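Side-chain contacts in DNA polymerase III subunit beta (Pseudomonas aeruginosa, PDB 4TSZ), which tethers DNA polymerases and other proteins to DNA as a sliding clamp, making replication processive: residues E9-P14 against L43-T48; K13-V18 against S32-V37; D78-L83 against V87-R92. All coordinates share one frame; numbering follows the deposited sequence.

Interaction 1. Residues E9-P14 against L43-T48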
loop_
_atom_site.group_PDB
_atom_site.type_symbol
_atom_site.label_atom_id
_atom_site.label_comp_id
_atom_site.label_asym_id
_atom_site.label_seq_id
_atom_site.Cartn_x
_atom_site.Cartn_y
_atom_site.Cartn_z
ATOM N N GLU E 9 -18.013 -7.056 -18.047
ATOM C CA GLU E 9 -16.785 -7.844 -17.891
ATOM C C GLU E 9 -15.973 -7.959 -19.171
ATOM O O GLU E 9 -14.743 -7.955 -19.100
ATOM C CB GLU E 9 -17.083 -9.228 -17.281
ATOM C CG GLU E 9 -17.607 -9.175 -15.847
ATOM C CD GLU E 9 -19.028 -8.661 -15.664
ATOM O OE1 GLU E 9 -19.803 -8.684 -16.651
ATOM O OE2 GLU E 9 -19.357 -8.212 -14.541
ATOM N N ALA E 10 -16.653 -8.038 -20.330
ATOM C CA ALA E 10 -16.011 -8.123 -21.646
ATOM C C ALA E 10 -15.258 -6.829 -21.973
ATOM O O ALA E 10 -14.175 -6.896 -22.549
ATOM C CB ALA E 10 -17.046 -8.422 -22.723
ATOM N N LEU E 11 -15.814 -5.663 -21.570
ATOM C CA LEU E 11 -15.186 -4.361 -21.773
ATOM C C LEU E 11 -14.096 -4.126 -20.730
ATOM O O LEU E 11 -13.017 -3.634 -21.074
ATOM C CB LEU E 11 -16.242 -3.232 -21.732
ATOM C CG LEU E 11 -15.734 -1.773 -21.855
ATOM C CD1 LEU E 11 -15.059 -1.519 -23.208
ATOM C CD2 LEU E 11 -16.850 -0.781 -21.608
ATOM N N LEU E 12 -14.387 -4.465 -19.461
ATOM C CA LEU E 12 -13.478 -4.261 -18.331
ATOM C C LEU E 12 -12.104 -4.904 -18.480
ATOM O O LEU E 12 -11.112 -4.230 -18.192
ATOM C CB LEU E 12 -14.145 -4.659 -17.003
ATOM C CG LEU E 12 -13.503 -4.174 -15.704
ATOM C CD1 LEU E 12 -13.433 -2.645 -15.639
ATOM C CD2 LEU E 12 -14.252 -4.724 -14.504
ATOM N N LYS E 13 -12.036 -6.180 -18.925
ATOM C CA LYS E 13 -10.765 -6.903 -19.089
ATOM C C LYS E 13 -9.737 -6.145 -19.965
ATOM O O LYS E 13 -8.714 -5.731 -19.410
ATOM C CB LYS E 13 -10.969 -8.375 -19.506
ATOM N N PRO E 14 -10.004 -5.848 -21.272
ATOM C CA PRO E 14 -9.022 -5.077 -22.059
ATOM C C PRO E 14 -8.840 -3.633 -21.599
ATOM O O PRO E 14 -7.731 -3.107 -21.689
ATOM C CB PRO E 14 -9.592 -5.137 -23.480
ATOM C CG PRO E 14 -11.037 -5.357 -23.304
ATOM C CD PRO E 14 -11.159 -6.233 -22.112
ATOM N N LEU E 43 -14.092 -4.580 -31.517
ATOM C CA LEU E 43 -13.725 -3.390 -30.772
ATOM C C LEU E 43 -12.248 -3.531 -30.386
ATOM O O LEU E 43 -11.845 -4.551 -29.822
ATOM C CB LEU E 43 -14.602 -3.190 -29.510
ATOM C CG LEU E 43 -14.162 -2.074 -28.529
ATOM C CD1 LEU E 43 -14.390 -0.669 -29.114
ATOM C CD2 LEU E 43 -14.863 -2.218 -27.189
ATOM N N SER E 44 -11.451 -2.504 -30.696
ATOM C CA SER E 44 -10.042 -2.442 -30.321
ATOM C C SER E 44 -9.882 -1.290 -29.355
ATOM O O SER E 44 -10.483 -0.230 -29.556
ATOM C CB SER E 44 -9.148 -2.245 -31.543
ATOM O OG SER E 44 -9.175 -3.397 -32.373
ATOM N N LEU E 45 -9.106 -1.505 -28.286
ATOM C CA LEU E 45 -8.838 -0.499 -27.252
ATOM C C LEU E 45 -7.336 -0.291 -27.202
ATOM O O LEU E 45 -6.597 -1.257 -27.022
ATOM C CB LEU E 45 -9.379 -0.933 -25.859
ATOM C CG LEU E 45 -10.891 -1.176 -25.730
ATOM C CD1 LEU E 45 -11.241 -2.630 -26.007
ATOM C CD2 LEU E 45 -11.372 -0.816 -24.342
ATOM N N THR E 46 -6.880 0.952 -27.396
ATOM C CA THR E 46 -5.453 1.260 -27.392
ATOM C C THR E 46 -5.076 2.315 -26.350
ATOM O O THR E 46 -5.723 3.356 -26.256
ATOM C CB THR E 46 -4.971 1.621 -28.810
ATOM O OG1 THR E 46 -5.356 0.589 -29.724
ATOM C CG2 THR E 46 -3.460 1.849 -28.885
ATOM N N GLY E 47 -4.005 2.029 -25.611
ATOM C CA GLY E 47 -3.400 2.919 -24.624
ATOM C C GLY E 47 -1.918 3.040 -24.911
ATOM O O GLY E 47 -1.294 2.066 -25.338
ATOM N N THR E 48 -1.345 4.237 -24.705
ATOM C CA THR E 48 0.073 4.515 -24.952
ATOM C C THR E 48 0.632 5.610 -24.046
ATOM O O THR E 48 -0.120 6.463 -23.560
ATOM C CB THR E 48 0.334 4.815 -26.457
ATOM O OG1 THR E 48 1.738 4.762 -26.701
ATOM C CG2 THR E 48 -0.214 6.175 -26.915
#
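L45 splits its two methyl groups between P14 and L11 of helix 8-19, and no hydrogen bond joins the segments. CD1 of L45 lies against the ring of P14, 3.8 Å from CG and 3.9 Å from CB. Its other methyl, CD2, meets CD1 of L11 at 3.9 Å, the two leucine side chains crossing at about a right angle. The same L11 methyl also touches CD2 of L43, at 4.0 Å, so a single carbon bridges two inward-facing residues of the strand. L11 gets there because its CG stands anti to the backbone N (chi1 177°), which carries the branch from the flank of the helix toward the sheet.

The axes of segments 9-14 and 43-48 make an angle of 31° and approach to 9.9 Å. The proline ring lies between them, and its nitrogen, having no hydrogen, marks a kink in the helix. I6 packs on L11 and L43, V34 and L36 on L45, and V58 on the proline. Dispersion and the exclusion of water therefore hold this helix on its sheet, in the helix-on-sheet architecture of the DNA clamp fold, while the strand's backbone is paired within the sheet, as L45 is with G56.

Interaction 2. Residues K13-V18 against S32-V37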
loop_
_atom_site.group_PDB
_atom_site.type_symbol
_atom_site.label_atom_id
_atom_site.label_comp_id
_atom_site.label_asym_id
_atom_site.label_seq_id
_atom_site.Cartn_x
_atom_site.Cartn_y
_atom_site.Cartn_z
ATOM N N LYS E 13 -12.036 -6.180 -18.925
ATOM C CA LYS E 13 -10.765 -6.903 -19.089
ATOM C C LYS E 13 -9.737 -6.145 -19.965
ATOM O O LYS E 13 -8.714 -5.731 -19.410
ATOM C CB LYS E 13 -10.969 -8.375 -19.506
ATOM N N PRO E 14 -10.004 -5.848 -21.272
ATOM C CA PRO E 14 -9.022 -5.077 -22.059
ATOM C C PRO E 14 -8.840 -3.633 -21.599
ATOM O O PRO E 14 -7.731 -3.107 -21.689
ATOM C CB PRO E 14 -9.592 -5.137 -23.480
ATOM C CG PRO E 14 -11.037 -5.357 -23.304
ATOM C CD PRO E 14 -11.159 -6.233 -22.112
ATOM N N LEU E 15 -9.920 -3.002 -21.088
ATOM C CA LEU E 15 -9.887 -1.622 -20.589
ATOM C C LEU E 15 -8.917 -1.483 -19.415
ATOM O O LEU E 15 -8.122 -0.552 -19.418
ATOM C CB LEU E 15 -11.308 -1.147 -20.222
ATOM C CG LEU E 15 -11.576 0.330 -19.944
ATOM C CD1 LEU E 15 -10.896 1.261 -20.967
ATOM C CD2 LEU E 15 -13.068 0.578 -19.928
ATOM N N GLN E 16 -8.932 -2.440 -18.462
ATOM C CA GLN E 16 -8.017 -2.427 -17.310
ATOM C C GLN E 16 -6.566 -2.600 -17.740
ATOM O O GLN E 16 -5.689 -1.919 -17.208
ATOM C CB GLN E 16 -8.395 -3.498 -16.273
ATOM C CG GLN E 16 -9.610 -3.143 -15.423
ATOM C CD GLN E 16 -9.983 -4.224 -14.428
ATOM O OE1 GLN E 16 -10.321 -3.944 -13.280
ATOM N NE2 GLN E 16 -9.965 -5.482 -14.843
ATOM N N LEU E 17 -6.314 -3.492 -18.718
ATOM C CA LEU E 17 -4.961 -3.740 -19.227
ATOM C C LEU E 17 -4.381 -2.491 -19.873
ATOM O O LEU E 17 -3.294 -2.045 -19.499
ATOM C CB LEU E 17 -4.935 -4.916 -20.219
ATOM C CG LEU E 17 -5.146 -6.317 -19.653
ATOM C CD1 LEU E 17 -4.957 -7.345 -20.717
ATOM C CD2 LEU E 17 -4.196 -6.622 -18.496
ATOM N N VAL E 18 -5.145 -1.914 -20.809
ATOM C CA VAL E 18 -4.826 -0.718 -21.584
ATOM C C VAL E 18 -4.638 0.527 -20.706
ATOM O O VAL E 18 -3.681 1.270 -20.918
ATOM C CB VAL E 18 -5.877 -0.563 -22.724
ATOM C CG1 VAL E 18 -6.084 0.873 -23.149
ATOM C CG2 VAL E 18 -5.526 -1.444 -23.912
ATOM N N SER E 32 -3.843 10.694 -22.148
ATOM C CA SER E 32 -4.666 10.294 -21.005
ATOM C C SER E 32 -5.866 9.469 -21.474
ATOM O O SER E 32 -6.590 8.907 -20.652
ATOM C CB SER E 32 -5.169 11.528 -20.259
ATOM O OG SER E 32 -4.106 12.198 -19.606
ATOM N N ASN E 33 -6.086 9.429 -22.802
ATOM C CA ASN E 33 -7.216 8.761 -23.424
ATOM C C ASN E 33 -6.942 7.373 -23.976
ATOM O O ASN E 33 -5.807 7.041 -24.338
ATOM C CB ASN E 33 -7.837 9.666 -24.501
ATOM C CG ASN E 33 -8.574 10.874 -23.967
ATOM O OD1 ASN E 33 -8.465 11.233 -22.800
ATOM N ND2 ASN E 33 -9.372 11.516 -24.808
ATOM N N VAL E 34 -8.014 6.558 -24.028
ATOM C CA VAL E 34 -8.020 5.247 -24.645
ATOM C C VAL E 34 -8.602 5.427 -26.051
ATOM O O VAL E 34 -9.639 6.080 -26.207
ATOM C CB VAL E 34 -8.747 4.135 -23.811
ATOM C CG1 VAL E 34 -10.170 4.525 -23.432
ATOM C CG2 VAL E 34 -8.745 2.802 -24.547
ATOM N N LEU E 35 -7.922 4.888 -27.071
ATOM C CA LEU E 35 -8.426 4.923 -28.441
ATOM C C LEU E 35 -9.405 3.744 -28.598
ATOM O O LEU E 35 -9.031 2.600 -28.347
ATOM C CB LEU E 35 -7.278 4.829 -29.468
ATOM C CG LEU E 35 -7.676 4.575 -30.946
ATOM C CD1 LEU E 35 -8.411 5.767 -31.549
ATOM C CD2 LEU E 35 -6.466 4.193 -31.789
ATOM N N LEU E 36 -10.653 4.042 -28.986
ATOM C CA LEU E 36 -11.718 3.061 -29.222
ATOM C C LEU E 36 -11.935 2.989 -30.728
ATOM O O LEU E 36 -12.178 4.016 -31.353
ATOM C CB LEU E 36 -13.018 3.529 -28.530
ATOM C CG LEU E 36 -13.402 2.992 -27.139
ATOM C CD1 LEU E 36 -12.192 2.601 -26.269
ATOM C CD2 LEU E 36 -14.318 3.968 -26.426
ATOM N N VAL E 37 -11.804 1.791 -31.321
ATOM C CA VAL E 37 -12.006 1.596 -32.759
ATOM C C VAL E 37 -12.974 0.430 -32.970
ATOM O O VAL E 37 -12.694 -0.693 -32.535
ATOM C CB VAL E 37 -10.682 1.388 -33.563
ATOM C CG1 VAL E 37 -10.962 1.087 -35.038
ATOM C CG2 VAL E 37 -9.745 2.584 -33.441
#
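L15 and V18, on neighbouring positions of the helix face turned to the sheet, both close on the side chain of V34. Along helix 8-19, K13 comes first and gives its carbonyl to a weak bond from L17 N. P14 O accepts V18 N at 3.0 Å, a helical bond just beyond the proline kink.

L15 is the first to reach strand 33-39. With CG anti to the backbone N (chi1 -168°) it extends from the side of the helix until CD1 lies 4.2 Å from CG1 of V34, a loose touch made with the side chains at about a right angle. L15 also packs on L76 and M77 of helix 73-82 and so sits where two helices and the sheet meet.

V18 ends the walk and makes the tighter touch: its CG1 comes to 3.6 Å from CG2 of V34, again with the side chains nearly perpendicular. V34 serves both partners with separate methyls, because CG1 occupies the crowded position between backbone N and carbonyl carbon (chi1 54°) while CG2 stands anti to N.

V34 faces the helix from the sheet, touching V71 on one neighbouring strand and L45 on the other. The helix thus packs on a strand of the domain's large antiparallel sheet, as in the DNA clamp fold. With only branched aliphatic groups meeting and all three residues buried, shape and hydrophobicity, rather than any directed bond, hold the helix to this strand.

Interaction 3. Residues D78-L83 against V87-R92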
loop_
_atom_site.group_PDB
_atom_site.type_symbol
_atom_site.label_atom_id
_atom_site.label_comp_id
_atom_site.label_asym_id
_atom_site.label_seq_id
_atom_site.Cartn_x
_atom_site.Cartn_y
_atom_site.Cartn_z
ATOM N N ASP E 78 -13.185 3.324 -14.553
ATOM C CA ASP E 78 -13.857 3.514 -13.264
ATOM C C ASP E 78 -15.367 3.389 -13.377
ATOM O O ASP E 78 -15.989 2.795 -12.498
ATOM C CB ASP E 78 -13.461 4.847 -12.602
ATOM C CG ASP E 78 -12.030 4.923 -12.089
ATOM O OD1 ASP E 78 -11.366 3.863 -12.005
ATOM O OD2 ASP E 78 -11.572 6.043 -11.782
ATOM N N ILE E 79 -15.954 3.910 -14.482
ATOM C CA ILE E 79 -17.391 3.809 -14.749
ATOM C C ILE E 79 -17.727 2.325 -14.967
ATOM O O ILE E 79 -18.628 1.806 -14.308
ATOM C CB ILE E 79 -17.810 4.721 -15.934
ATOM C CG1 ILE E 79 -17.866 6.200 -15.503
ATOM C CG2 ILE E 79 -19.138 4.266 -16.560
ATOM C CD1 ILE E 79 -17.686 7.193 -16.636
ATOM N N CYS E 80 -16.954 1.643 -15.833
ATOM C CA CYS E 80 -17.106 0.219 -16.143
ATOM C C CYS E 80 -17.029 -0.647 -14.869
ATOM O O CYS E 80 -17.945 -1.433 -14.620
ATOM C CB CYS E 80 -16.090 -0.216 -17.201
ATOM S SG CYS E 80 -16.474 -1.801 -17.992
ATOM N N LYS E 81 -15.988 -0.438 -14.027
ATOM C CA LYS E 81 -15.795 -1.164 -12.766
ATOM C C LYS E 81 -16.955 -0.936 -11.762
ATOM O O LYS E 81 -17.376 -1.875 -11.079
ATOM C CB LYS E 81 -14.466 -0.750 -12.109
ATOM C CG LYS E 81 -13.508 -1.906 -11.852
ATOM C CD LYS E 81 -12.154 -1.440 -11.303
ATOM C CE LYS E 81 -11.222 -0.871 -12.358
ATOM N NZ LYS E 81 -9.827 -0.750 -11.861
ATOM N N SER E 82 -17.472 0.300 -11.693
ATOM C CA SER E 82 -18.550 0.698 -10.785
ATOM C C SER E 82 -19.949 0.209 -11.197
ATOM O O SER E 82 -20.867 0.222 -10.375
ATOM C CB SER E 82 -18.553 2.212 -10.604
ATOM O OG SER E 82 -18.920 2.844 -11.819
ATOM N N LEU E 83 -20.119 -0.198 -12.465
ATOM C CA LEU E 83 -21.406 -0.679 -12.966
ATOM C C LEU E 83 -21.781 -2.045 -12.376
ATOM O O LEU E 83 -20.875 -2.793 -11.996
ATOM C CB LEU E 83 -21.408 -0.719 -14.501
ATOM C CG LEU E 83 -21.596 0.635 -15.191
ATOM C CD1 LEU E 83 -21.323 0.528 -16.663
ATOM C CD2 LEU E 83 -22.983 1.208 -14.937
ATOM N N VAL E 87 -23.907 -6.331 -16.389
ATOM C CA VAL E 87 -24.798 -5.399 -17.097
ATOM C C VAL E 87 -24.373 -5.204 -18.574
ATOM O O VAL E 87 -23.174 -5.262 -18.889
ATOM C CB VAL E 87 -24.964 -4.045 -16.335
ATOM C CG1 VAL E 87 -23.726 -3.152 -16.457
ATOM C CG2 VAL E 87 -26.216 -3.289 -16.779
ATOM N N LEU E 88 -25.361 -5.000 -19.471
ATOM C CA LEU E 88 -25.095 -4.698 -20.877
ATOM C C LEU E 88 -24.909 -3.176 -20.990
ATOM O O LEU E 88 -25.764 -2.404 -20.535
ATOM C CB LEU E 88 -26.236 -5.172 -21.785
ATOM C CG LEU E 88 -25.993 -5.051 -23.305
ATOM C CD1 LEU E 88 -24.907 -6.020 -23.788
ATOM C CD2 LEU E 88 -27.278 -5.280 -24.082
ATOM N N ILE E 89 -23.775 -2.752 -21.552
ATOM C CA ILE E 89 -23.445 -1.339 -21.701
ATOM C C ILE E 89 -23.661 -0.908 -23.150
ATOM O O ILE E 89 -23.137 -1.542 -24.070
ATOM C CB ILE E 89 -21.995 -1.042 -21.221
ATOM C CG1 ILE E 89 -21.710 -1.620 -19.818
ATOM C CG2 ILE E 89 -21.677 0.458 -21.277
ATOM C CD1 ILE E 89 -20.203 -1.717 -19.471
ATOM N N ASP E 90 -24.424 0.181 -23.346
ATOM C CA ASP E 90 -24.622 0.775 -24.659
ATOM C C ASP E 90 -23.686 1.986 -24.755
ATOM O O ASP E 90 -23.723 2.871 -23.891
ATOM C CB ASP E 90 -26.084 1.173 -24.894
ATOM C CG ASP E 90 -26.332 1.621 -26.324
ATOM O OD1 ASP E 90 -26.001 2.788 -26.654
ATOM O OD2 ASP E 90 -26.826 0.801 -27.121
ATOM N N ILE E 91 -22.810 1.989 -25.774
ATOM C CA ILE E 91 -21.827 3.055 -25.993
ATOM C C ILE E 91 -21.993 3.667 -27.377
ATOM O O ILE E 91 -21.956 2.943 -28.372
ATOM C CB ILE E 91 -20.364 2.573 -25.724
ATOM C CG1 ILE E 91 -20.166 2.188 -24.232
ATOM C CG2 ILE E 91 -19.339 3.650 -26.143
ATOM C CD1 ILE E 91 -18.894 1.408 -23.903
ATOM N N ARG E 92 -22.152 5.000 -27.444
ATOM C CA ARG E 92 -22.263 5.709 -28.722
ATOM C C ARG E 92 -21.609 7.092 -28.695
ATOM O O ARG E 92 -21.490 7.707 -27.629
ATOM C CB ARG E 92 -23.713 5.769 -29.252
ATOM C CG ARG E 92 -24.664 6.674 -28.471
ATOM C CD ARG E 92 -25.954 6.957 -29.227
ATOM N NE ARG E 92 -26.818 5.778 -29.346
ATOM C CZ ARG E 92 -27.005 5.087 -30.469
ATOM N NH1 ARG E 92 -26.378 5.438 -31.586
ATOM N NH2 ARG E 92 -27.813 4.036 -30.481
#
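Next to L83, which meets V87 and I89 across the contact, the hydroxyl OG of S82 stands 2.7 Å from I79 O and 3.0 Å from D78 O. D78 O also receives the backbone N of S82 at 3.0 Å. These atoms lie in the last turn of helix 73-82, after which L83 leaves helical geometry.

The contact itself is apolar. L83 CD1 lies 3.8 Å from both CD1 and CG1 of I89, the two side chains crossing obliquely, so the leucine methyl rests along the outer end of the isoleucine. I89 reaches this far with CG1 anti to its carbonyl carbon (chi1 -50°), and its CD1 also meets SG of C80 at 4.0 Å. Nearer the turn, CB of L83 touches CG1 of V87 at 3.9 Å.

C80 packs on L11 and L12 of helix 8-19, whereas L83 continues onto S105 and F107. The helix end also faces the second subunit: S82 O accepts a hydrogen bond from R271 of that chain, and I274 of that chain packs against D78, I79 and S82. Aliphatic carbons and a thiol thus seat the helix end on the domain's four-stranded sheet, beside the contact between the two subunits of the ring-shaped clamp, where one hydrogen bond from the carbonyl of S82 is combined with packing.

Overall arrangement
All three contacts belong to the N-terminal domain, and each sets a helix on a sheet through apolar side chains alone. Interactions 1 and 2 share helix 8-19 and reach adjacent strands of one large sheet, their centres about 4 Å apart; backbone bonds such as L35 N to T46 O at 2.8 Å tie those strands together. Interaction 3, its centre about 12 and 13 Å from theirs, uses helix 73-82 and the smaller four-stranded sheet. L11 and C80 join it to interaction 1, so the two helices pack together between the sheets. Interactions 1 and 2 are wholly interior; interaction 3, with partly exposed V87, lies beside the subunit interface, where polar bonding accompanies the apolar seat.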